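Ferrichrome ABC transporter substrate-binding protein (Staphylococcus pseudintermedius, PDB 5FLY) probably binds ferrichrome-type hydroxamate siderophores outside the cell membrane and delivers them to an ABC transporter for iron uptake. Local coordinates at residues V30-Y35 and I86-D91; K146-H151 and Q275-P280. All coordinates share one frame; numbering follows the deposited sequence.

Contact 1: V30-Y35 and I86-D91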
# COMPACT_ATOMS: atom_id res chain seq x y z
N VAL A 30 4.07 2.07 16.01
CA VAL A 30 3.36 1.60 14.83
C VAL A 30 3.92 0.23 14.41
O VAL A 30 4.98 0.15 13.78
CB VAL A 30 3.48 2.62 13.67
CG1 VAL A 30 2.65 2.18 12.47
CG2 VAL A 30 3.07 4.01 14.13
N MET A 31 3.20 -0.83 14.77
CA MET A 31 3.62 -2.19 14.43
C MET A 31 3.17 -2.62 13.03
O MET A 31 3.72 -3.56 12.46
CB MET A 31 3.08 -3.19 15.45
CG MET A 31 3.72 -3.07 16.82
SD MET A 31 5.54 -3.07 16.77
CE MET A 31 5.88 -4.60 15.91
N ALA A 32 2.15 -1.96 12.50
CA ALA A 32 1.65 -2.25 11.16
C ALA A 32 2.29 -1.27 10.16
O ALA A 32 1.95 -0.08 10.15
CB ALA A 32 0.14 -2.16 11.12
N PRO A 33 3.22 -1.76 9.31
CA PRO A 33 3.95 -0.81 8.47
C PRO A 33 3.09 -0.05 7.47
O PRO A 33 3.49 1.02 7.02
CB PRO A 33 4.97 -1.70 7.74
CG PRO A 33 4.45 -3.10 7.86
CD PRO A 33 3.72 -3.13 9.17
N THR A 34 1.93 -0.60 7.12
CA THR A 34 0.98 0.10 6.27
C THR A 34 0.70 1.53 6.73
O THR A 34 0.56 2.42 5.90
CB THR A 34 -0.34 -0.69 6.19
OG1 THR A 34 -0.07 -1.96 5.56
CG2 THR A 34 -1.41 0.06 5.42
N TYR A 35 0.65 1.74 8.05
CA TYR A 35 0.24 3.03 8.62
C TYR A 35 1.43 3.91 9.01
O TYR A 35 1.25 5.07 9.40
CB TYR A 35 -0.68 2.78 9.83
CG TYR A 35 -1.81 1.88 9.42
CD1 TYR A 35 -2.88 2.37 8.67
CD2 TYR A 35 -1.78 0.52 9.71
CE1 TYR A 35 -3.88 1.54 8.23
CE2 TYR A 35 -2.77 -0.31 9.29
CZ TYR A 35 -3.82 0.20 8.54
OH TYR A 35 -4.82 -0.62 8.09
N ILE A 86 -0.47 0.92 17.20
CA ILE A 86 -1.15 0.69 15.93
C ILE A 86 -0.67 -0.62 15.35
O ILE A 86 0.52 -0.84 15.21
CB ILE A 86 -0.85 1.81 14.88
CG1 ILE A 86 -1.06 3.20 15.47
CG2 ILE A 86 -1.69 1.60 13.60
CD1 ILE A 86 -2.46 3.48 15.93
N THR A 87 -1.61 -1.51 15.02
CA THR A 87 -1.25 -2.79 14.41
C THR A 87 -2.36 -3.24 13.48
O THR A 87 -3.25 -2.45 13.14
CB THR A 87 -0.94 -3.88 15.48
OG1 THR A 87 -0.31 -5.00 14.85
CG2 THR A 87 -2.21 -4.30 16.24
N TYR A 88 -2.29 -4.50 13.04
CA TYR A 88 -3.34 -5.10 12.20
C TYR A 88 -4.18 -6.03 13.04
O TYR A 88 -3.72 -6.58 14.03
CB TYR A 88 -2.78 -5.92 11.04
CG TYR A 88 -1.85 -5.23 10.07
CD1 TYR A 88 -2.32 -4.33 9.12
CD2 TYR A 88 -0.51 -5.56 10.05
CE1 TYR A 88 -1.45 -3.75 8.22
CE2 TYR A 88 0.36 -4.99 9.17
CZ TYR A 88 -0.11 -4.09 8.25
OH TYR A 88 0.80 -3.55 7.39
N ASN A 89 -5.42 -6.25 12.62
CA ASN A 89 -6.26 -7.18 13.35
C ASN A 89 -5.75 -8.61 13.18
O ASN A 89 -6.16 -9.49 13.93
CB ASN A 89 -7.73 -7.03 12.91
CG ASN A 89 -8.01 -7.55 11.51
OD1 ASN A 89 -7.11 -7.67 10.69
ND2 ASN A 89 -9.28 -7.85 11.24
N THR A 90 -4.80 -8.84 12.26
CA THR A 90 -4.18 -10.16 12.11
C THR A 90 -3.13 -10.45 13.18
O THR A 90 -2.67 -11.58 13.33
CB THR A 90 -3.50 -10.31 10.74
OG1 THR A 90 -2.58 -9.23 10.54
CG2 THR A 90 -4.52 -10.33 9.62
N ASP A 91 -2.76 -9.42 13.95
CA ASP A 91 -1.70 -9.55 14.93
C ASP A 91 -2.10 -10.55 16.01
O ASP A 91 -3.08 -10.35 16.69
CB ASP A 91 -1.37 -8.18 15.53
CG ASP A 91 -0.06 -8.16 16.29
OD1 ASP A 91 0.36 -9.22 16.83
OD2 ASP A 91 0.55 -7.06 16.35
O HOH W 1 1.37 -6.05 12.80
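Tyr88 reaches from the end of strand 84-88 across the loop that follows strand 28-30, and its phenol ring lies against Ala32 and Thr34. The two strands are parallel neighbours in the sheet of the N-terminal lobe of a class III solute-binding protein, and the contact lies at their C-terminal ends, where the lobe faces the ligand cleft. The tight part is built round Ala32 and the Tyr88 ring. Ala32 CB stands over the centre of one ring face, 3.4 Å from the centroid and 10° off the normal, a CH-pi contact. At the ring edge, near its plane, Thr34 OG1 and Tyr88 OH form a short hydrogen bond of 2.6 Å, in which either hydroxyl may be the donor. Thr34 has its OG1 anti to the carbonyl carbon (chi1 -64°), which sets the oxygen at the phenol and leaves CG2 over a face of the Tyr35 ring. The Tyr35 and Tyr88 rings meet obliquely, planes at 55°, and Tyr35 is stacked with Phe106. Where the loop leaves the sheet, Ile86 O accepts a hydrogen bond from Met31 N at 2.7 Å and a weak one from Ala32 N; one carbonyl thus ties two successive amides. Thr34 also touches the bound polyether, which places the hydroxyl pair at the wall of the pocket.

Between the segments packing is looser at Thr87, which is itself buried against Leu97, and it opens to solvent at Asn89 and Thr90 of the type I turn Tyr88-Asp91. Met31 CB comes no closer than 3.9 Å to Thr87 OG1, and a water links the segments, bonded to Thr87 OG1 and weakly to Met31 O. Thr87 OG1 in turn donates to the anti lone pair of Asp91 OD2 at 2.7 Å.

Contact 2: K146-H151 and Q275-P280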
# COMPACT_ATOMS: atom_id res chain seq x y z
N LYS A 146 -5.10 12.10 -17.52
CA LYS A 146 -5.37 12.63 -18.85
C LYS A 146 -4.15 12.45 -19.75
O LYS A 146 -4.30 12.08 -20.92
CB LYS A 146 -5.76 14.10 -18.78
CG LYS A 146 -7.04 14.36 -18.01
CD LYS A 146 -7.27 15.85 -17.80
CE LYS A 146 -8.49 16.10 -16.95
NZ LYS A 146 -8.63 17.55 -16.63
N ASP A 147 -2.96 12.71 -19.20
CA ASP A 147 -1.71 12.59 -19.97
C ASP A 147 -1.48 11.14 -20.39
O ASP A 147 -1.09 10.88 -21.53
CB ASP A 147 -0.50 13.07 -19.16
CG ASP A 147 -0.57 14.53 -18.77
OD1 ASP A 147 -1.33 15.30 -19.40
OD2 ASP A 147 0.14 14.93 -17.82
N ILE A 148 -1.67 10.22 -19.46
CA ILE A 148 -1.47 8.80 -19.74
C ILE A 148 -2.51 8.23 -20.70
O ILE A 148 -2.18 7.49 -21.62
CB ILE A 148 -1.49 7.97 -18.42
CG1 ILE A 148 -0.28 8.35 -17.55
CG2 ILE A 148 -1.47 6.47 -18.71
CD1 ILE A 148 -0.45 7.97 -16.08
N LYS A 149 -3.77 8.59 -20.53
CA LYS A 149 -4.81 8.04 -21.39
C LYS A 149 -4.73 8.62 -22.81
O LYS A 149 -5.08 7.96 -23.79
CB LYS A 149 -6.20 8.29 -20.77
CG LYS A 149 -6.48 7.37 -19.59
CD LYS A 149 -7.86 7.56 -18.98
CE LYS A 149 -8.08 6.58 -17.84
NZ LYS A 149 -9.43 6.71 -17.25
N ALA A 150 -4.23 9.85 -22.92
CA ALA A 150 -4.02 10.45 -24.24
C ALA A 150 -2.92 9.69 -24.99
O ALA A 150 -2.96 9.57 -26.22
CB ALA A 150 -3.65 11.92 -24.09
N HIS A 151 -1.94 9.19 -24.24
CA HIS A 151 -0.81 8.49 -24.84
C HIS A 151 -1.14 7.05 -25.19
O HIS A 151 -0.82 6.56 -26.28
CB HIS A 151 0.39 8.53 -23.89
CG HIS A 151 1.59 7.82 -24.43
ND1 HIS A 151 2.21 8.19 -25.60
CD2 HIS A 151 2.28 6.74 -23.96
CE1 HIS A 151 3.22 7.37 -25.84
NE2 HIS A 151 3.29 6.49 -24.86
N GLN A 275 7.14 5.65 -16.71
CA GLN A 275 7.27 4.42 -17.46
C GLN A 275 6.08 4.23 -18.41
O GLN A 275 6.26 3.73 -19.52
CB GLN A 275 7.43 3.22 -16.51
CG GLN A 275 8.74 3.24 -15.73
CD GLN A 275 9.22 1.87 -15.30
OE1 GLN A 275 9.45 0.99 -16.13
NE2 GLN A 275 9.38 1.67 -13.99
N LEU A 276 4.89 4.66 -18.01
CA LEU A 276 3.73 4.54 -18.88
C LEU A 276 3.85 5.46 -20.10
O LEU A 276 3.51 5.06 -21.21
CB LEU A 276 2.43 4.84 -18.11
CG LEU A 276 2.02 3.76 -17.11
CD1 LEU A 276 0.98 4.25 -16.14
CD2 LEU A 276 1.49 2.54 -17.86
N LEU A 277 4.34 6.68 -19.89
CA LEU A 277 4.46 7.63 -20.99
C LEU A 277 5.62 7.27 -21.92
O LEU A 277 5.65 7.71 -23.07
CB LEU A 277 4.62 9.05 -20.46
CG LEU A 277 3.40 9.70 -19.81
CD1 LEU A 277 3.74 11.10 -19.37
CD2 LEU A 277 2.19 9.71 -20.75
N ALA A 278 6.56 6.46 -21.43
CA ALA A 278 7.72 6.03 -22.21
C ALA A 278 7.41 4.84 -23.12
O ALA A 278 8.18 4.51 -24.03
CB ALA A 278 8.87 5.68 -21.29
N LEU A 279 6.27 4.20 -22.87
CA LEU A 279 5.83 3.08 -23.68
C LEU A 279 5.63 3.50 -25.14
O LEU A 279 5.23 4.64 -25.41
CB LEU A 279 4.53 2.47 -23.13
CG LEU A 279 4.60 1.77 -21.76
CD1 LEU A 279 3.23 1.24 -21.39
CD2 LEU A 279 5.62 0.66 -21.78
N PRO A 280 5.92 2.59 -26.09
CA PRO A 280 6.39 1.22 -25.89
C PRO A 280 7.87 1.11 -25.49
O PRO A 280 8.67 1.99 -25.79
CB PRO A 280 6.16 0.57 -27.25
CG PRO A 280 6.28 1.69 -28.22
CD PRO A 280 5.68 2.88 -27.51
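Leu276 and Leu277, near the C-terminal end of helix 262-278, pack against the last turns of helix 127-152, the long helix that joins the two lobes in class III solute-binding proteins. Leu276 comes first: its CD1 lies 4.0 Å from Ile148 CD1, on the buried side of the contact, where Phe250 and Leu152 also touch the leucine. Leu276 O approaches the edge of the His151 ring, near the ring plane, 3.4 Å from His151 CD2.

Leu277 follows on the outer side, placing CG anti to its carbonyl carbon (chi1 -71°); the CD2 branch, turned off the line that CD1 continues, meets the other helix. That methyl sits 3.6 Å from Asp147 O and 3.8 Å from His151 CB, and also meets the backbone of Ile148. Beside it, the Asp147 carboxylate forms a salt bridge with Lys273 and a hydrogen bond with Gln143, a polar border to the leucine contact. Leu277 O lies over a face of the His151 ring, badly angled for a bond from NE2.

Leu279 lies beyond the helix; its side chain packs on Tyr248, Phe250 and Leu152, and its carbonyl precedes the cis peptide bond to Pro280. A chi1 of 179° swings the imidazole out to this carbonyl, with His151 CG opposite the backbone N; His151 NE2 donates to Leu279 O at 2.7 Å, with the oxygen only 5° out of the ring plane.

Overall arrangement
The two contacts sit on opposite sides of the chain's centre, with centres 35 Å apart, and have no element in common. Contact 1 is core: it joins the end of strand 84-88 to the loop that follows its neighbour 28-30 in the parallel sheet of the N-terminal lobe and touches the ligand pocket through Thr34. Contact 2 lies nearer the surface, where the end of the long interlobe helix meets the C-terminal helix. Their chemistry follows this placing. Aromatic rings, a hydroxyl pair and backbone amides dominate the first, whereas the second combines leucine and isoleucine methyls with one exposed histidine bonded to a backbone carbonyl just beyond a helix end.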